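Local coordinates for protein Lic12234 (PDB 4TZH) that is of unknown function but, as a leucine-rich repeat protein of a pathogenic spirochaete, may act as a virulence factor, at residues 43-57 with 66-80. Residues are numbered along the deposited sequence; the frame is centred on the assembly and turned at random.
Sequences LESLHLRDNELTTLP and LKYLDISRNQISNFP. With ZN (zinc ion), chain C.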
loop_
_atom_site.group_PDB
_atom_site.type_symbol
_atom_site.label_atom_id
_atom_site.label_comp_id
_atom_site.label_asym_id
_atom_site.label_seq_id
_atom_site.Cartn_x
_atom_site.Cartn_y
_atom_site.Cartn_z
ATOM N N LEU A 43 -12.603 -2.692 12.213
ATOM C CA LEU A 43 -11.686 -3.517 11.430
ATOM C C LEU A 43 -10.242 -3.008 11.536
ATOM O O LEU A 43 -9.971 -1.817 11.299
ATOM C CB LEU A 43 -12.142 -3.526 9.985
ATOM C CG LEU A 43 -11.595 -4.684 9.155
ATOM C CD1 LEU A 43 -12.148 -6.032 9.662
ATOM C CD2 LEU A 43 -11.959 -4.485 7.678
ATOM N N GLU A 44 -9.308 -3.937 11.790
ATOM C CA GLU A 44 -7.883 -3.647 11.875
ATOM C C GLU A 44 -7.092 -4.231 10.738
ATOM O O GLU A 44 -6.016 -3.720 10.414
ATOM C CB GLU A 44 -7.318 -4.121 13.208
ATOM C CG GLU A 44 -7.977 -3.389 14.365
ATOM C CD GLU A 44 -7.341 -3.516 15.728
ATOM O OE1 GLU A 44 -6.393 -4.320 15.873
ATOM O OE2 GLU A 44 -7.786 -2.797 16.652
ATOM N N SER A 45 -7.594 -5.311 10.124
ATOM C CA SER A 45 -6.845 -5.935 9.044
ATOM C C SER A 45 -7.827 -6.395 7.982
ATOM O O SER A 45 -8.829 -7.022 8.317
ATOM C CB SER A 45 -6.125 -7.154 9.608
ATOM O OG SER A 45 -5.387 -7.804 8.587
ATOM N N LEU A 46 -7.546 -6.089 6.726
ATOM C CA LEU A 46 -8.395 -6.480 5.620
ATOM C C LEU A 46 -7.506 -7.144 4.580
ATOM O O LEU A 46 -6.524 -6.528 4.123
ATOM C CB LEU A 46 -9.071 -5.222 5.055
ATOM C CG LEU A 46 -9.963 -5.410 3.838
ATOM C CD1 LEU A 46 -11.060 -6.472 4.078
ATOM C CD2 LEU A 46 -10.604 -4.062 3.407
ATOM N N HIS A 47 -7.824 -8.392 4.233
ATOM C CA HIS A 47 -7.058 -9.116 3.216
ATOM C C HIS A 47 -7.967 -9.346 2.016
ATOM O O HIS A 47 -9.094 -9.833 2.172
ATOM C CB HIS A 47 -6.649 -10.487 3.751
ATOM C CG HIS A 47 -5.684 -10.437 4.887
ATOM N ND1 HIS A 47 -4.338 -10.552 4.681
ATOM C CD2 HIS A 47 -5.907 -10.288 6.219
ATOM C CE1 HIS A 47 -3.771 -10.507 5.859
ATOM N NE2 HIS A 47 -4.672 -10.347 6.831
ATOM N N LEU A 48 -7.499 -8.931 0.863
ATOM C CA LEU A 48 -8.240 -9.020 -0.413
ATOM C C LEU A 48 -7.355 -9.551 -1.511
ATOM O O LEU A 48 -7.582 -9.291 -2.687
ATOM C CB LEU A 48 -8.708 -7.617 -0.834
ATOM C CG LEU A 48 -9.646 -6.939 0.160
ATOM C CD1 LEU A 48 -9.774 -5.463 -0.137
ATOM C CD2 LEU A 48 -11.014 -7.621 0.188
ATOM N N ARG A 49 -6.366 -10.359 -1.125
ATOM C CA ARG A 49 -5.374 -10.878 -2.051
ATOM C C ARG A 49 -6.012 -11.757 -3.128
ATOM O O ARG A 49 -6.933 -12.539 -2.802
ATOM C CB ARG A 49 -4.374 -11.732 -1.267
ATOM C CG ARG A 49 -3.330 -12.453 -2.162
ATOM C CD ARG A 49 -2.229 -12.941 -1.245
ATOM N NE ARG A 49 -1.280 -13.849 -1.914
ATOM C CZ ARG A 49 -0.227 -13.464 -2.631
ATOM N NH1 ARG A 49 0.033 -12.175 -2.815
ATOM N NH2 ARG A 49 0.605 -14.375 -3.149
ATOM N N ASP A 50 -5.539 -11.683 -4.380
ATOM C CA ASP A 50 -5.945 -12.628 -5.414
ATOM C C ASP A 50 -7.417 -12.594 -5.706
ATOM O O ASP A 50 -8.094 -13.632 -5.762
ATOM C CB ASP A 50 -5.465 -14.027 -5.064
ATOM C CG ASP A 50 -5.165 -14.894 -6.276
ATOM O OD1 ASP A 50 -5.278 -14.396 -7.421
ATOM O OD2 ASP A 50 -4.872 -16.085 -6.089
ATOM N N ASN A 51 -7.916 -11.384 -5.955
ATOM C CA ASN A 51 -9.258 -11.143 -6.427
ATOM C C ASN A 51 -9.145 -10.465 -7.805
ATOM O O ASN A 51 -8.076 -10.527 -8.443
ATOM C CB ASN A 51 -10.093 -10.328 -5.434
ATOM C CG ASN A 51 -10.526 -11.155 -4.270
ATOM O OD1 ASN A 51 -11.388 -12.035 -4.399
ATOM N ND2 ASN A 51 -10.013 -10.872 -3.064
ATOM N N GLU A 52 -10.238 -9.873 -8.282
ATOM C CA GLU A 52 -10.258 -9.202 -9.578
ATOM C C GLU A 52 -10.578 -7.703 -9.386
ATOM O O GLU A 52 -11.289 -7.104 -10.188
ATOM C CB GLU A 52 -11.292 -9.881 -10.506
ATOM C CG GLU A 52 -11.038 -11.371 -10.703
ATOM C CD GLU A 52 -12.104 -12.101 -11.499
ATOM O OE1 GLU A 52 -13.291 -11.718 -11.379
ATOM O OE2 GLU A 52 -11.779 -13.110 -12.167
ATOM N N LEU A 53 -10.109 -7.103 -8.271
ATOM C CA LEU A 53 -10.464 -5.714 -7.985
ATOM C C LEU A 53 -9.712 -4.747 -8.882
ATOM O O LEU A 53 -8.546 -4.965 -9.190
ATOM C CB LEU A 53 -10.148 -5.377 -6.522
ATOM C CG LEU A 53 -10.849 -6.209 -5.459
ATOM C CD1 LEU A 53 -10.291 -5.881 -4.061
ATOM C CD2 LEU A 53 -12.324 -5.917 -5.428
ATOM N N THR A 54 -10.362 -3.650 -9.273
ATOM C CA THR A 54 -9.693 -2.601 -10.035
ATOM C C THR A 54 -9.504 -1.324 -9.210
ATOM O O THR A 54 -8.676 -0.471 -9.557
ATOM C CB THR A 54 -10.416 -2.325 -11.345
ATOM O OG1 THR A 54 -11.721 -1.844 -11.057
ATOM C CG2 THR A 54 -10.504 -3.558 -12.239
ATOM N N THR A 55 -10.237 -1.215 -8.105
ATOM C CA THR A 55 -10.168 -0.071 -7.192
ATOM C C THR A 55 -10.789 -0.476 -5.892
ATOM O O THR A 55 -11.142 -1.654 -5.689
ATOM C CB THR A 55 -10.869 1.183 -7.791
ATOM O OG1 THR A 55 -10.536 2.340 -6.985
ATOM C CG2 THR A 55 -12.406 1.020 -7.933
ATOM N N LEU A 56 -10.927 0.495 -4.977
ATOM C CA LEU A 56 -11.606 0.296 -3.718
ATOM C C LEU A 56 -12.774 1.254 -3.646
ATOM O O LEU A 56 -12.695 2.348 -4.211
ATOM C CB LEU A 56 -10.678 0.581 -2.522
ATOM C CG LEU A 56 -9.481 -0.340 -2.383
ATOM C CD1 LEU A 56 -8.628 0.142 -1.246
ATOM C CD2 LEU A 56 -9.934 -1.772 -2.107
ATOM N N PRO A 57 -13.850 0.902 -2.926
ATOM C CA PRO A 57 -14.969 1.845 -2.811
ATOM C C PRO A 57 -14.569 3.047 -1.952
ATOM O O PRO A 57 -13.684 2.940 -1.095
ATOM C CB PRO A 57 -16.037 1.008 -2.101
ATOM C CG PRO A 57 -15.250 -0.028 -1.297
ATOM C CD PRO A 57 -14.100 -0.363 -2.189
ATOM N N LEU A 66 -8.071 0.779 10.569
ATOM C CA LEU A 66 -7.335 -0.211 9.809
ATOM C C LEU A 66 -5.829 -0.037 9.955
ATOM O O LEU A 66 -5.310 1.065 9.715
ATOM C CB LEU A 66 -7.701 -0.061 8.337
ATOM C CG LEU A 66 -7.568 -1.266 7.455
ATOM C CD1 LEU A 66 -8.488 -2.422 7.892
ATOM C CD2 LEU A 66 -7.845 -0.898 6.015
ATOM N N LYS A 67 -5.128 -1.131 10.267
ATOM C CA LYS A 67 -3.670 -1.134 10.409
ATOM C C LYS A 67 -3.012 -1.858 9.249
ATOM O O LYS A 67 -1.870 -1.536 8.892
ATOM C CB LYS A 67 -3.229 -1.850 11.681
ATOM C CG LYS A 67 -3.713 -1.180 12.955
ATOM C CD LYS A 67 -3.223 -2.035 14.149
ATOM C CE LYS A 67 -2.486 -1.214 15.156
ATOM N NZ LYS A 67 -2.347 -1.956 16.441
ATOM N N TYR A 68 -3.686 -2.844 8.676
ATOM C CA TYR A 68 -3.052 -3.650 7.630
ATOM C C TYR A 68 -4.017 -3.812 6.469
ATOM O O TYR A 68 -5.193 -4.100 6.695
ATOM C CB TYR A 68 -2.694 -5.053 8.181
ATOM C CG TYR A 68 -2.033 -5.026 9.532
ATOM C CD1 TYR A 68 -0.751 -4.527 9.685
ATOM C CD2 TYR A 68 -2.649 -5.589 10.640
ATOM C CE1 TYR A 68 -0.126 -4.513 10.929
ATOM C CE2 TYR A 68 -2.030 -5.596 11.885
ATOM C CZ TYR A 68 -0.770 -5.060 12.018
ATOM O OH TYR A 68 -0.142 -5.038 13.246
ATOM N N LEU A 69 -3.525 -3.606 5.248
ATOM C CA LEU A 69 -4.377 -3.735 4.079
ATOM C C LEU A 69 -3.578 -4.492 3.042
ATOM O O LEU A 69 -2.507 -4.024 2.589
ATOM C CB LEU A 69 -4.748 -2.332 3.566
ATOM C CG LEU A 69 -5.620 -2.265 2.322
ATOM C CD1 LEU A 69 -6.916 -3.063 2.499
ATOM C CD2 LEU A 69 -5.949 -0.803 2.006
ATOM N N ASP A 70 -4.092 -5.656 2.663
ATOM C CA ASP A 70 -3.459 -6.519 1.667
ATOM C C ASP A 70 -4.352 -6.563 0.432
ATOM O O ASP A 70 -5.410 -7.184 0.480
ATOM C CB ASP A 70 -3.265 -7.917 2.238
ATOM C CG ASP A 70 -2.867 -8.932 1.188
ATOM O OD1 ASP A 70 -2.388 -8.522 0.135
ATOM O OD2 ASP A 70 -3.057 -10.133 1.449
ATOM N N ILE A 71 -3.934 -5.874 -0.619
ATOM C CA ILE A 71 -4.669 -5.872 -1.896
ATOM C C ILE A 71 -3.793 -6.426 -2.988
ATOM O O ILE A 71 -3.950 -6.089 -4.153
ATOM C CB ILE A 71 -5.182 -4.503 -2.349
ATOM C CG1 ILE A 71 -5.283 -3.539 -1.176
ATOM C CG2 ILE A 71 -6.487 -4.700 -3.128
ATOM C CD1 ILE A 71 -5.654 -2.053 -1.580
ATOM N N SER A 72 -2.876 -7.288 -2.606
ATOM C CA SER A 72 -1.966 -7.877 -3.574
ATOM C C SER A 72 -2.669 -8.752 -4.582
ATOM O O SER A 72 -3.724 -9.292 -4.291
ATOM C CB SER A 72 -0.894 -8.683 -2.857
ATOM O OG SER A 72 -1.437 -9.743 -2.085
ATOM N N ARG A 73 -2.069 -8.901 -5.764
ATOM C CA ARG A 73 -2.597 -9.829 -6.786
ATOM C C ARG A 73 -4.026 -9.496 -7.195
ATOM O O ARG A 73 -4.933 -10.358 -7.194
ATOM C CB ARG A 73 -2.431 -11.301 -6.368
ATOM C CG ARG A 73 -0.961 -11.712 -6.290
ATOM C CD ARG A 73 -0.764 -13.223 -6.162
ATOM N NE ARG A 73 -1.435 -13.932 -7.246
ATOM C CZ ARG A 73 -1.652 -15.242 -7.261
ATOM N NH1 ARG A 73 -1.257 -16.000 -6.242
ATOM N NH2 ARG A 73 -2.274 -15.805 -8.288
ATOM N N ASN A 74 -4.239 -8.228 -7.575
ATOM C CA ASN A 74 -5.535 -7.806 -8.105
ATOM C C ASN A 74 -5.208 -7.099 -9.415
ATOM O O ASN A 74 -4.170 -7.389 -10.028
ATOM C CB ASN A 74 -6.271 -6.896 -7.117
ATOM C CG ASN A 74 -6.970 -7.693 -6.079
ATOM O OD1 ASN A 74 -8.091 -8.134 -6.295
ATOM N ND2 ASN A 74 -6.369 -7.891 -4.906
ATOM N N GLN A 75 -6.117 -6.253 -9.915
ATOM C CA GLN A 75 -5.850 -5.464 -11.123
ATOM C C GLN A 75 -6.072 -3.997 -10.739
ATOM O O GLN A 75 -6.650 -3.225 -11.510
ATOM C CB GLN A 75 -6.821 -5.875 -12.269
ATOM C CG GLN A 75 -6.771 -7.372 -12.637
ATOM C CD GLN A 75 -8.088 -7.904 -13.191
ATOM O OE1 GLN A 75 -8.947 -7.166 -13.726
ATOM N NE2 GLN A 75 -8.284 -9.217 -13.059
ATOM N N ILE A 76 -5.609 -3.599 -9.527
ATOM C CA ILE A 76 -5.816 -2.244 -9.027
ATOM C C ILE A 76 -5.100 -1.230 -9.907
ATOM O O ILE A 76 -3.888 -1.356 -10.073
ATOM C CB ILE A 76 -5.331 -2.144 -7.541
ATOM C CG1 ILE A 76 -6.106 -3.099 -6.577
ATOM C CG2 ILE A 76 -5.350 -0.691 -7.024
ATOM C CD1 ILE A 76 -7.604 -2.699 -6.240
ATOM N N SER A 77 -5.807 -0.206 -10.396
ATOM C CA SER A 77 -5.172 0.834 -11.189
ATOM C C SER A 77 -5.376 2.222 -10.575
ATOM O O SER A 77 -4.724 3.177 -10.998
ATOM C CB SER A 77 -5.704 0.801 -12.617
ATOM O OG SER A 77 -7.092 1.112 -12.589
ATOM N N ASN A 78 -6.288 2.348 -9.600
ATOM C CA ASN A 78 -6.579 3.659 -9.015
ATOM C C ASN A 78 -7.215 3.498 -7.673
ATOM O O ASN A 78 -7.726 2.411 -7.351
ATOM C CB ASN A 78 -7.525 4.458 -9.955
ATOM C CG ASN A 78 -8.917 3.872 -10.056
ATOM O OD1 ASN A 78 -9.856 4.363 -9.420
ATOM N ND2 ASN A 78 -9.103 2.820 -10.859
ATOM N N PHE A 79 -7.242 4.609 -6.904
ATOM C CA PHE A 79 -7.829 4.640 -5.579
ATOM C C PHE A 79 -8.732 5.816 -5.414
ATOM O O PHE A 79 -8.458 6.875 -5.977
ATOM C CB PHE A 79 -6.735 4.795 -4.514
ATOM C CG PHE A 79 -5.749 3.672 -4.493
ATOM C CD1 PHE A 79 -6.056 2.477 -3.865
ATOM C CD2 PHE A 79 -4.527 3.790 -5.152
ATOM C CE1 PHE A 79 -5.125 1.427 -3.839
ATOM C CE2 PHE A 79 -3.602 2.752 -5.124
ATOM C CZ PHE A 79 -3.917 1.580 -4.480
ATOM N N PRO A 80 -9.724 5.704 -4.517
ATOM C CA PRO A 80 -10.537 6.887 -4.195
ATOM C C PRO A 80 -9.713 7.813 -3.294
ATOM O O PRO A 80 -8.826 7.340 -2.562
ATOM C CB PRO A 80 -11.691 6.281 -3.385
ATOM C CG PRO A 80 -11.111 5.043 -2.726
ATOM C CD PRO A 80 -10.167 4.505 -3.775
HETATM ZN ZN ZN C . -3.285 -11.149 3.081
HETATM O O HOH W 1 -4.304 -18.342 -7.461
HETATM O O HOH W 2 -6.886 -10.329 -10.895
HETATM O O HOH W 3 -12.026 -6.803 -12.684
HETATM O O HOH W 4 -11.649 1.091 -11.444
#
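L66 packs beside L43, its CD1 4.0 Å from L43 CD2, where two successive turns of the leucine-rich repeat solenoid stack. The E44 carbonyl then takes two backbone donors, K67 N and Y68 N, and starts the parallel pairing of strands 45-47 and 68-70. On the sheet face carrying Y68, the CB of S45 meets the ring at its edge, while on the other face L69 runs side by side with L46. D70 shares its face with H47: a zinc ion joins D70 OD2 (1.9 Å) to H47 ND1 (2.0 Å), with one more ligand supplied from outside the two segments. Ring and carboxylate planes stand almost perpendicular (89°). S72 OG lies in the R49 guanidinium plane, 2.9 Å from R49 NH1, and bonds onward to the syn lone pair of D70 OD1. R73 lays its CD over one face of that guanidinium, while its own is covered by D50 OD2 3.2 Å above the plane, a salt bridge of charges alone. N74 is the repeat asparagine whose side chain bonds backbone groups of the preceding turn, as is characteristic of leucine-rich repeats: ND2 points almost straight at L48 O (174°), OD1 accepts from L53 N, and N51 ND2 grips L48 O from the opposite face of its carbonyl. N97 serves I71 O in the same manner one turn on. Waters tie Q75 to N51 and E52. A chi1 of -168° swings the T55 hydroxyl across to N78 O, which it meets from above the carbonyl plane. P80 finally rests its CD near L56 O. The buried amides of N51 and N74 thus satisfy backbone groups where the chain turns, and D70, holding zinc by one oxygen and S72 by the other, probably has its carboxylate rotation fixed.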